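PDB 1Q87: 39 kDa initiator binding protein from Trichomonas vaginalis, which binds the initiator (Inr) element of core promoters in this primitive eukaryote, the chain here being its C-domain. Local coordinates for residues E33-K38 and D97-L102; S147-Q152 and C157-T162; E188-W193 and F197-I202. All coordinates share one frame; numbering follows the deposited sequence.

How the interactions relate
All three contacts belong to the C-domain and follow in series along the chain. Interaction 1 pairs helix 29-47 with helix 95-105 in the helical part. Interaction 2 is the hairpin of strands 147-151 and 157-162 at one margin of the five-stranded sheet, its centre about 19 Å from that of interaction 1; K100 NZ and Q152 OE1, 3.0 Å apart, probably hydrogen-bond, linking the helical part to the sheet. Interaction 3, about 15 Å from interaction 2 between centres, joins the last strand of that sheet to helix 193-199, whose W193 and F197 pack on L158 and L160. Interactions 1 and 3, centres about 24 Å apart on opposite sides of the chain's centre, do not touch.

Interaction 1. Residues E33-K38 and D97-L102; sequences ETFRAK and DLYKFL
F35 and Y99 meet as an edge-to-face (T-shaped) aromatic pair, the edge of the phenylalanine directed at the face of the tyrosine. Their centroids are 4.8 Å apart and the planes stand at 74°. F35 CE1 makes the close approach, 3.3 Å from Y99 CE1 and displaced toward the rim of the tyrosine ring, with F35 CD1 following behind it. Both residues turn CG anti to the backbone N, which carries the two rings into the gap between helices whose local axes stay 10.6 Å apart.

Aliphatic packing adds to this at another edge of the same phenylalanine ring. F35 CE2 lies 4.0 Å from L102 CB, so that the ring rests against two residues, Y99 and L102, a turn apart on helix 95-105. The Y99 carbonyl oxygen also lies near the plane of the F35 ring at its edge, 3.7 Å from F35 CZ. L102 itself reaches on to I42 of helix 29-47 and F67 of helix 56-67.

Charged and polar groups gather at the outer margin. R36 CG sits at the edge of the Y99 ring, and its guanidinium turns one face to Y99 OH. One turn back, E33 OE2 receives R36 NE at 2.8 Å in a salt bridge, from the syn side of the carboxylate; a weak second bond comes from R36 NH2. The phenol of Y99 is hydrogen-bonded to the backbone N of I24.

The local helix directions differ by 122°, and no hydrogen bond crosses between the two segments. Their cohesion therefore rests on aromatic and aliphatic packing, while R36 is bonded within its own segment, to E33, and Y99 to I24 of the same chain, outside both segments.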
loop_
_atom_site.group_PDB
_atom_site.type_symbol
_atom_site.label_atom_id
_atom_site.label_comp_id
_atom_site.label_asym_id
_atom_site.label_seq_id
_atom_site.Cartn_x
_atom_site.Cartn_y
_atom_site.Cartn_z
ATOM N N GLU A 33 -16.709 -4.262 4.593
ATOM C CA GLU A 33 -17.608 -4.768 3.587
ATOM C C GLU A 33 -17.642 -3.833 2.392
ATOM O O GLU A 33 -17.675 -4.285 1.250
ATOM C CB GLU A 33 -18.989 -4.988 4.180
ATOM C CG GLU A 33 -18.999 -6.242 5.059
ATOM C CD GLU A 33 -18.089 -7.361 4.499
ATOM O OE1 GLU A 33 -18.349 -7.833 3.360
ATOM O OE2 GLU A 33 -17.117 -7.752 5.199
ATOM N N THR A 34 -17.621 -2.531 2.638
ATOM C CA THR A 34 -17.596 -1.620 1.523
ATOM C C THR A 34 -16.353 -1.939 0.684
ATOM O O THR A 34 -16.422 -2.096 -0.547
ATOM C CB THR A 34 -17.483 -0.182 1.978
ATOM O OG1 THR A 34 -18.668 0.186 2.696
ATOM C CG2 THR A 34 -17.271 0.738 0.759
ATOM N N PHE A 35 -15.212 -2.057 1.352
ATOM C CA PHE A 35 -13.995 -2.319 0.625
ATOM C C PHE A 35 -14.012 -3.677 -0.072
ATOM O O PHE A 35 -13.447 -3.844 -1.167
ATOM C CB PHE A 35 -12.782 -2.225 1.549
ATOM C CG PHE A 35 -11.524 -2.693 0.905
ATOM C CD1 PHE A 35 -11.018 -3.949 1.194
ATOM C CD2 PHE A 35 -10.871 -1.897 -0.048
ATOM C CE1 PHE A 35 -9.865 -4.411 0.546
ATOM C CE2 PHE A 35 -9.757 -2.344 -0.686
ATOM C CZ PHE A 35 -9.241 -3.599 -0.395
ATOM N N ARG A 36 -14.660 -4.639 0.568
ATOM C CA ARG A 36 -14.740 -5.978 0.022
ATOM C C ARG A 36 -15.621 -5.953 -1.229
ATOM O O ARG A 36 -15.333 -6.627 -2.233
ATOM C CB ARG A 36 -15.331 -6.911 1.058
ATOM C CG ARG A 36 -15.001 -8.372 0.834
ATOM C CD ARG A 36 -15.704 -9.238 1.881
ATOM N NE ARG A 36 -15.384 -8.891 3.275
ATOM C CZ ARG A 36 -14.368 -9.390 3.980
ATOM N NH1 ARG A 36 -13.533 -10.275 3.440
ATOM N NH2 ARG A 36 -14.190 -9.006 5.238
ATOM N N ALA A 37 -16.697 -5.172 -1.155
ATOM C CA ALA A 37 -17.613 -5.036 -2.273
ATOM C C ALA A 37 -16.847 -4.424 -3.446
ATOM O O ALA A 37 -17.047 -4.842 -4.585
ATOM C CB ALA A 37 -18.781 -4.157 -1.894
ATOM N N LYS A 38 -15.973 -3.446 -3.177
ATOM C CA LYS A 38 -15.202 -2.853 -4.256
ATOM C C LYS A 38 -14.273 -3.846 -4.910
ATOM O O LYS A 38 -14.155 -3.868 -6.124
ATOM C CB LYS A 38 -14.361 -1.662 -3.783
ATOM C CG LYS A 38 -14.932 -0.329 -4.135
ATOM C CD LYS A 38 -15.095 -0.109 -5.625
ATOM C CE LYS A 38 -16.088 1.039 -5.841
ATOM N NZ LYS A 38 -16.060 1.569 -7.229
ATOM N N ASP A 97 -5.449 -11.687 -4.370
ATOM C CA ASP A 97 -4.255 -10.893 -4.756
ATOM C C ASP A 97 -4.670 -9.433 -5.037
ATOM O O ASP A 97 -3.967 -8.492 -4.630
ATOM C CB ASP A 97 -3.591 -11.497 -5.984
ATOM C CG ASP A 97 -3.082 -12.916 -5.717
ATOM O OD1 ASP A 97 -2.200 -13.069 -4.841
ATOM O OD2 ASP A 97 -3.562 -13.883 -6.354
ATOM N N LEU A 98 -5.816 -9.247 -5.704
ATOM C CA LEU A 98 -6.317 -7.908 -5.983
ATOM C C LEU A 98 -6.648 -7.261 -4.634
ATOM O O LEU A 98 -6.335 -6.091 -4.411
ATOM C CB LEU A 98 -7.583 -7.956 -6.844
ATOM C CG LEU A 98 -7.874 -7.015 -8.043
ATOM C CD1 LEU A 98 -9.301 -6.530 -7.972
ATOM C CD2 LEU A 98 -6.967 -5.838 -8.090
ATOM N N TYR A 99 -7.292 -8.016 -3.741
ATOM C CA TYR A 99 -7.649 -7.511 -2.402
ATOM C C TYR A 99 -6.388 -6.960 -1.688
ATOM O O TYR A 99 -6.374 -5.860 -1.149
ATOM C CB TYR A 99 -8.240 -8.632 -1.555
ATOM C CG TYR A 99 -8.766 -8.188 -0.210
ATOM C CD1 TYR A 99 -10.128 -7.959 -0.030
ATOM C CD2 TYR A 99 -7.913 -8.017 0.899
ATOM C CE1 TYR A 99 -10.649 -7.584 1.210
ATOM C CE2 TYR A 99 -8.443 -7.619 2.187
ATOM C CZ TYR A 99 -9.819 -7.418 2.310
ATOM O OH TYR A 99 -10.420 -7.087 3.503
ATOM N N LYS A 100 -5.332 -7.743 -1.715
ATOM C CA LYS A 100 -4.075 -7.355 -1.114
ATOM C C LYS A 100 -3.546 -6.054 -1.740
ATOM O O LYS A 100 -3.169 -5.109 -1.027
ATOM C CB LYS A 100 -3.059 -8.484 -1.324
ATOM C CG LYS A 100 -1.706 -8.239 -0.720
ATOM C CD LYS A 100 -1.119 -9.534 -0.127
ATOM C CE LYS A 100 -0.352 -10.360 -1.157
ATOM N NZ LYS A 100 0.586 -11.351 -0.526
ATOM N N PHE A 101 -3.559 -6.016 -3.077
ATOM C CA PHE A 101 -3.015 -4.887 -3.836
ATOM C C PHE A 101 -3.781 -3.601 -3.610
ATOM O O PHE A 101 -3.191 -2.544 -3.412
ATOM C CB PHE A 101 -2.976 -5.232 -5.320
ATOM C CG PHE A 101 -2.323 -4.199 -6.160
ATOM C CD1 PHE A 101 -0.963 -3.967 -6.054
ATOM C CD2 PHE A 101 -3.070 -3.428 -7.041
ATOM C CE1 PHE A 101 -0.351 -2.978 -6.806
ATOM C CE2 PHE A 101 -2.462 -2.435 -7.801
ATOM C CZ PHE A 101 -1.101 -2.212 -7.680
ATOM N N LEU A 102 -5.093 -3.685 -3.636
ATOM C CA LEU A 102 -5.933 -2.521 -3.410
ATOM C C LEU A 102 -5.872 -2.098 -1.917
ATOM O O LEU A 102 -6.003 -0.914 -1.569
ATOM C CB LEU A 102 -7.387 -2.840 -3.853
ATOM C CG LEU A 102 -7.658 -2.848 -5.389
ATOM C CD1 LEU A 102 -8.956 -3.543 -5.714
ATOM C CD2 LEU A 102 -7.706 -1.404 -5.928
#

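Interaction 2. Residues S147-Q152 and C157-T162; sequences SGWFDQ and CLILKT
W149 and I159 exchange two backbone hydrogen bonds across the strands: I159 N gives to W149 O at 2.6 Å, and W149 N to I159 O at 3.0 Å, the latter in the carbonyl plane. On either side of this pair, K161 N reaches S147 O at 2.7 Å, almost straight at 174°, and D151 N bonds to C157 O. The return bond from S147 N to K161 O is weak. Between them, at the non-hydrogen-bonded pairs, G148 CA and F150 CA bring their hydrogens to I159 O and C157 O.

Together these bonds define an antiparallel beta hairpin, strands 147-151 and 157-162, at the margin of the five-stranded sheet. Strand 165-171 bonds to the far side of 157-162 through I169 and R167, while G148 is bonded outward to W128 and T130. At the turn end, D151 OD1 accepts the backbone N of N153.

On the face shared by W149 and I159, the indole lies across the isoleucine. W149 CG sits between the backbone N and the carbonyl carbon (chi1 65°), folding the ring over its partner; I159 CG2 makes a CH-pi contact 4.1 Å from the centroid of the six-membered ring. I159 CD1 extends toward W149 NE1 and D151 CB. On the other face, L158 CB lies over the F150 ring, 3.8 Å from CE1, in a second CH-pi contact. L160 CD2 passes 3.8 Å from CA of G148, and W193 packs against both F150 and L158.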
loop_
_atom_site.group_PDB
_atom_site.type_symbol
_atom_site.label_atom_id
_atom_site.label_comp_id
_atom_site.label_asym_id
_atom_site.label_seq_id
_atom_site.Cartn_x
_atom_site.Cartn_y
_atom_site.Cartn_z
ATOM N N SER A 147 13.656 -2.100 7.943
ATOM C CA SER A 147 12.920 -3.023 7.077
ATOM C C SER A 147 11.402 -2.845 7.225
ATOM O O SER A 147 10.889 -2.701 8.341
ATOM C CB SER A 147 13.297 -4.457 7.426
ATOM O OG SER A 147 12.462 -5.376 6.762
ATOM N N GLY A 148 10.686 -2.856 6.101
ATOM C CA GLY A 148 9.241 -2.710 6.153
ATOM C C GLY A 148 8.531 -3.555 5.113
ATOM O O GLY A 148 9.078 -3.778 4.028
ATOM N N TRP A 149 7.327 -4.033 5.443
ATOM C CA TRP A 149 6.539 -4.840 4.517
ATOM C C TRP A 149 5.095 -4.751 4.940
ATOM O O TRP A 149 4.800 -4.265 6.026
ATOM C CB TRP A 149 6.999 -6.302 4.521
ATOM C CG TRP A 149 6.777 -7.007 5.839
ATOM C CD1 TRP A 149 5.735 -7.838 6.180
ATOM C CD2 TRP A 149 7.566 -6.849 7.022
ATOM N NE1 TRP A 149 5.829 -8.197 7.505
ATOM C CE2 TRP A 149 6.942 -7.605 8.042
ATOM C CE3 TRP A 149 8.746 -6.139 7.315
ATOM C CZ2 TRP A 149 7.463 -7.667 9.352
ATOM C CZ3 TRP A 149 9.265 -6.201 8.614
ATOM C CH2 TRP A 149 8.622 -6.963 9.615
ATOM N N PHE A 150 4.187 -5.187 4.074
ATOM C CA PHE A 150 2.777 -5.171 4.389
ATOM C C PHE A 150 2.442 -6.560 4.920
ATOM O O PHE A 150 2.935 -7.566 4.414
ATOM C CB PHE A 150 1.967 -4.808 3.125
ATOM C CG PHE A 150 1.938 -3.308 2.843
ATOM C CD1 PHE A 150 0.942 -2.511 3.399
ATOM C CD2 PHE A 150 2.890 -2.718 2.009
ATOM C CE1 PHE A 150 0.869 -1.149 3.125
ATOM C CE2 PHE A 150 2.842 -1.344 1.714
ATOM C CZ PHE A 150 1.815 -0.559 2.277
ATOM N N ASP A 151 1.653 -6.573 5.982
ATOM C CA ASP A 151 1.223 -7.773 6.668
ATOM C C ASP A 151 0.383 -8.588 5.696
ATOM O O ASP A 151 -0.673 -8.137 5.244
ATOM C CB ASP A 151 0.389 -7.347 7.898
ATOM C CG ASP A 151 -0.082 -8.532 8.784
ATOM O OD1 ASP A 151 -0.525 -9.587 8.291
ATOM O OD2 ASP A 151 -0.038 -8.374 10.014
ATOM N N GLN A 152 0.831 -9.787 5.372
ATOM C CA GLN A 152 0.045 -10.603 4.466
ATOM C C GLN A 152 -1.402 -10.850 4.933
ATOM O O GLN A 152 -2.288 -11.024 4.109
ATOM C CB GLN A 152 0.739 -11.937 4.206
ATOM C CG GLN A 152 0.933 -12.209 2.725
ATOM C CD GLN A 152 1.807 -11.162 2.049
ATOM O OE1 GLN A 152 1.486 -9.972 2.034
ATOM N NE2 GLN A 152 2.918 -11.604 1.486
ATOM N N CYS A 157 -1.871 -2.855 6.217
ATOM C CA CYS A 157 -1.007 -2.517 7.348
ATOM C C CYS A 157 0.468 -2.677 7.017
ATOM O O CYS A 157 0.942 -3.783 6.749
ATOM C CB CYS A 157 -1.344 -3.403 8.569
ATOM S SG CYS A 157 -0.264 -3.117 10.026
ATOM N N LEU A 158 1.198 -1.572 7.030
ATOM C CA LEU A 158 2.630 -1.634 6.768
ATOM C C LEU A 158 3.347 -1.851 8.111
ATOM O O LEU A 158 3.182 -1.087 9.061
ATOM C CB LEU A 158 3.128 -0.328 6.116
ATOM C CG LEU A 158 4.660 -0.160 6.027
ATOM C CD1 LEU A 158 5.207 -1.173 5.019
ATOM C CD2 LEU A 158 5.056 1.308 5.641
ATOM N N ILE A 159 4.138 -2.905 8.199
ATOM C CA ILE A 159 4.865 -3.160 9.435
ATOM C C ILE A 159 6.274 -2.620 9.215
ATOM O O ILE A 159 6.830 -2.855 8.154
ATOM C CB ILE A 159 4.939 -4.670 9.732
ATOM C CG1 ILE A 159 3.540 -5.246 9.914
ATOM C CG2 ILE A 159 5.771 -4.917 10.987
ATOM C CD1 ILE A 159 3.564 -6.770 10.064
ATOM N N LEU A 160 6.820 -1.897 10.205
ATOM C CA LEU A 160 8.173 -1.288 10.160
ATOM C C LEU A 160 9.079 -1.711 11.305
ATOM O O LEU A 160 8.768 -1.454 12.483
ATOM C CB LEU A 160 8.080 0.226 10.215
ATOM C CG LEU A 160 7.905 0.875 8.858
ATOM C CD1 LEU A 160 7.670 2.380 9.012
ATOM C CD2 LEU A 160 9.164 0.571 8.044
ATOM N N LYS A 161 10.208 -2.315 10.949
ATOM C CA LYS A 161 11.185 -2.801 11.926
ATOM C C LYS A 161 12.360 -1.852 12.095
ATOM O O LYS A 161 13.329 -1.930 11.352
ATOM C CB LYS A 161 11.698 -4.185 11.517
ATOM C CG LYS A 161 12.517 -4.881 12.586
ATOM C CD LYS A 161 12.005 -6.292 12.812
ATOM C CE LYS A 161 12.704 -6.971 13.977
ATOM N NZ LYS A 161 11.930 -8.146 14.478
ATOM N N THR A 162 12.266 -0.967 13.087
ATOM C CA THR A 162 13.304 0.025 13.365
ATOM C C THR A 162 14.051 -0.271 14.669
ATOM O O THR A 162 13.703 -1.210 15.400
ATOM C CB THR A 162 12.696 1.443 13.487
ATOM O OG1 THR A 162 12.102 1.613 14.783
ATOM C CG2 THR A 162 11.631 1.649 12.428
#

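Interaction 3. Residues E188-W193 and F197-I202; sequences EKYDSW and FEMKPI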
loop_
_atom_site.group_PDB
_atom_site.type_symbol
_atom_site.label_atom_id
_atom_site.label_comp_id
_atom_site.label_asym_id
_atom_site.label_seq_id
_atom_site.Cartn_x
_atom_site.Cartn_y
_atom_site.Cartn_z
ATOM N N GLU A 188 -5.247 8.398 14.774
ATOM C CA GLU A 188 -4.675 9.664 14.304
ATOM C C GLU A 188 -4.378 9.546 12.802
ATOM O O GLU A 188 -3.516 8.761 12.384
ATOM C CB GLU A 188 -3.357 10.003 15.043
ATOM C CG GLU A 188 -2.881 11.487 14.841
ATOM C CD GLU A 188 -1.533 11.843 15.531
ATOM O OE1 GLU A 188 -1.401 11.645 16.758
ATOM O OE2 GLU A 188 -0.602 12.336 14.850
ATOM N N LYS A 189 -5.099 10.338 12.008
ATOM C CA LYS A 189 -4.975 10.377 10.547
ATOM C C LYS A 189 -3.791 11.220 10.079
ATOM O O LYS A 189 -3.307 12.074 10.798
ATOM C CB LYS A 189 -6.285 10.913 9.945
ATOM C CG LYS A 189 -7.520 10.134 10.423
ATOM C CD LYS A 189 -8.790 10.395 9.611
ATOM C CE LYS A 189 -9.517 11.655 10.043
ATOM N NZ LYS A 189 -10.098 11.539 11.411
ATOM N N TYR A 190 -3.290 10.940 8.885
ATOM C CA TYR A 190 -2.180 11.702 8.331
ATOM C C TYR A 190 -2.559 12.029 6.893
ATOM O O TYR A 190 -3.397 11.355 6.299
ATOM C CB TYR A 190 -0.879 10.907 8.387
ATOM C CG TYR A 190 -0.448 10.591 9.797
ATOM C CD1 TYR A 190 0.238 11.534 10.579
ATOM C CD2 TYR A 190 -0.781 9.371 10.381
ATOM C CE1 TYR A 190 0.569 11.256 11.914
ATOM C CE2 TYR A 190 -0.459 9.086 11.702
ATOM C CZ TYR A 190 0.212 10.023 12.465
ATOM O OH TYR A 190 0.520 9.704 13.767
ATOM N N ASP A 191 -1.956 13.078 6.345
ATOM C CA ASP A 191 -2.276 13.513 4.999
ATOM C C ASP A 191 -1.688 12.622 3.918
ATOM O O ASP A 191 -2.320 12.394 2.899
ATOM C CB ASP A 191 -1.785 14.950 4.762
ATOM C CG ASP A 191 -2.559 15.983 5.567
ATOM O OD1 ASP A 191 -3.740 15.749 5.881
ATOM O OD2 ASP A 191 -1.983 17.050 5.867
ATOM N N SER A 192 -0.478 12.127 4.126
ATOM C CA SER A 192 0.142 11.314 3.105
ATOM C C SER A 192 1.274 10.519 3.717
ATOM O O SER A 192 1.637 10.726 4.877
ATOM C CB SER A 192 0.743 12.226 2.069
ATOM O OG SER A 192 2.012 12.671 2.546
ATOM N N TRP A 193 1.873 9.641 2.931
ATOM C CA TRP A 193 2.995 8.893 3.466
ATOM C C TRP A 193 4.126 9.841 3.865
ATOM O O TRP A 193 4.713 9.675 4.930
ATOM C CB TRP A 193 3.543 7.882 2.454
ATOM C CG TRP A 193 2.695 6.663 2.270
ATOM C CD1 TRP A 193 1.975 6.337 1.164
ATOM C CD2 TRP A 193 2.545 5.561 3.186
ATOM N NE1 TRP A 193 1.404 5.109 1.320
ATOM C CE2 TRP A 193 1.729 4.606 2.547
ATOM C CE3 TRP A 193 3.020 5.293 4.478
ATOM C CZ2 TRP A 193 1.372 3.387 3.158
ATOM C CZ3 TRP A 193 2.667 4.086 5.089
ATOM C CH2 TRP A 193 1.849 3.148 4.424
ATOM N N PHE A 197 5.917 10.086 7.530
ATOM C CA PHE A 197 7.319 9.786 7.802
ATOM C C PHE A 197 8.084 11.040 8.200
ATOM O O PHE A 197 9.273 10.982 8.544
ATOM C CB PHE A 197 7.978 9.138 6.596
ATOM C CG PHE A 197 7.801 7.658 6.547
ATOM C CD1 PHE A 197 8.610 6.831 7.312
ATOM C CD2 PHE A 197 6.817 7.094 5.760
ATOM C CE1 PHE A 197 8.446 5.468 7.295
ATOM C CE2 PHE A 197 6.640 5.732 5.732
ATOM C CZ PHE A 197 7.459 4.911 6.504
ATOM N N GLU A 198 7.391 12.174 8.135
ATOM C CA GLU A 198 7.969 13.450 8.516
ATOM C C GLU A 198 7.766 13.508 10.025
ATOM O O GLU A 198 8.708 13.703 10.798
ATOM C CB GLU A 198 7.207 14.587 7.842
ATOM C CG GLU A 198 7.823 15.967 8.025
ATOM C CD GLU A 198 6.829 17.089 7.724
ATOM O OE1 GLU A 198 5.884 17.276 8.524
ATOM O OE2 GLU A 198 6.983 17.774 6.686
ATOM N N MET A 199 6.517 13.298 10.421
ATOM C CA MET A 199 6.109 13.303 11.815
ATOM C C MET A 199 6.716 12.187 12.650
ATOM O O MET A 199 6.796 12.316 13.857
ATOM C CB MET A 199 4.598 13.157 11.910
ATOM C CG MET A 199 3.825 14.178 11.157
ATOM S SD MET A 199 3.180 15.360 12.305
ATOM C CE MET A 199 1.665 14.539 12.795
ATOM N N LYS A 200 7.112 11.088 12.019
ATOM C CA LYS A 200 7.643 9.945 12.748
ATOM C C LYS A 200 8.689 9.293 11.890
ATOM O O LYS A 200 8.444 8.252 11.298
ATOM C CB LYS A 200 6.529 8.923 13.004
ATOM C CG LYS A 200 5.166 9.520 13.335
ATOM C CD LYS A 200 4.831 9.437 14.815
ATOM C CE LYS A 200 3.504 10.135 15.109
ATOM N NZ LYS A 200 2.966 9.868 16.480
ATOM N N PRO A 201 9.879 9.888 11.806
ATOM C CA PRO A 201 10.908 9.274 10.967
ATOM C C PRO A 201 11.393 7.958 11.529
ATOM O O PRO A 201 10.957 7.527 12.579
ATOM C CB PRO A 201 12.014 10.330 10.939
ATOM C CG PRO A 201 11.277 11.614 11.233
ATOM C CD PRO A 201 10.325 11.191 12.315
ATOM N N ILE A 202 12.329 7.353 10.821
ATOM C CA ILE A 202 12.911 6.096 11.205
ATOM C C ILE A 202 14.079 6.328 12.166
ATOM O O ILE A 202 15.243 6.445 11.745
ATOM C CB ILE A 202 13.423 5.380 9.966
ATOM C CG1 ILE A 202 12.284 5.224 8.961
ATOM C CG2 ILE A 202 14.030 4.034 10.353
ATOM C CD1 ILE A 202 11.157 4.386 9.458
#
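F197 meets W193 one helical turn ahead of it, through backbone and side chain alike. F197 N donates to W193 O at 2.9 Å, an i to i+4 helical bond with an N-H...O angle of 158°, and the same carbonyl oxygen lies 3.4 Å from F197 CD2 at the ring edge. The two side chains run side by side and point the same way, because each places CG anti to the carbonyl carbon (chi1 -75° in W193, -86° in F197). Their rings touch through W193 CE3 and F197 CE2, 3.9 Å apart.

M199 turns back toward the strand. Its chain bends at both chi2 and chi3, bringing the terminal methyl CE into the plane of the Y190 ring at its edge, 3.6 Å from Y190 CE1. The same methyl rests 3.8 Å from E188 OE2, so one methyl touches both the aromatic edge and the carboxylate.

K200, the first residue to leave helical geometry, crosses Y190 at about a right angle. K200 CE comes 3.3 Å from Y190 OH, with NZ slightly farther off. The phenol is hydrogen-bonded to D184 OD1, and E188 OE2 lies 4.6 Å from K200 NZ; the opposite charges may attract each other weakly at that distance.

The short helix 193-199 begins at S192, its N-cap, whose OG accepts the backbone N of K195. Y190 is bonded through its backbone to L182, which places it on strand 189-190, at one edge of the five-stranded sheet, and its ring meets Y196 edge-to-face. Through W193 and F197, helix 193-199 contacts the sheet at L158 and L160 of strand 157-162, and helix 111-123 at S117, L118 and I121.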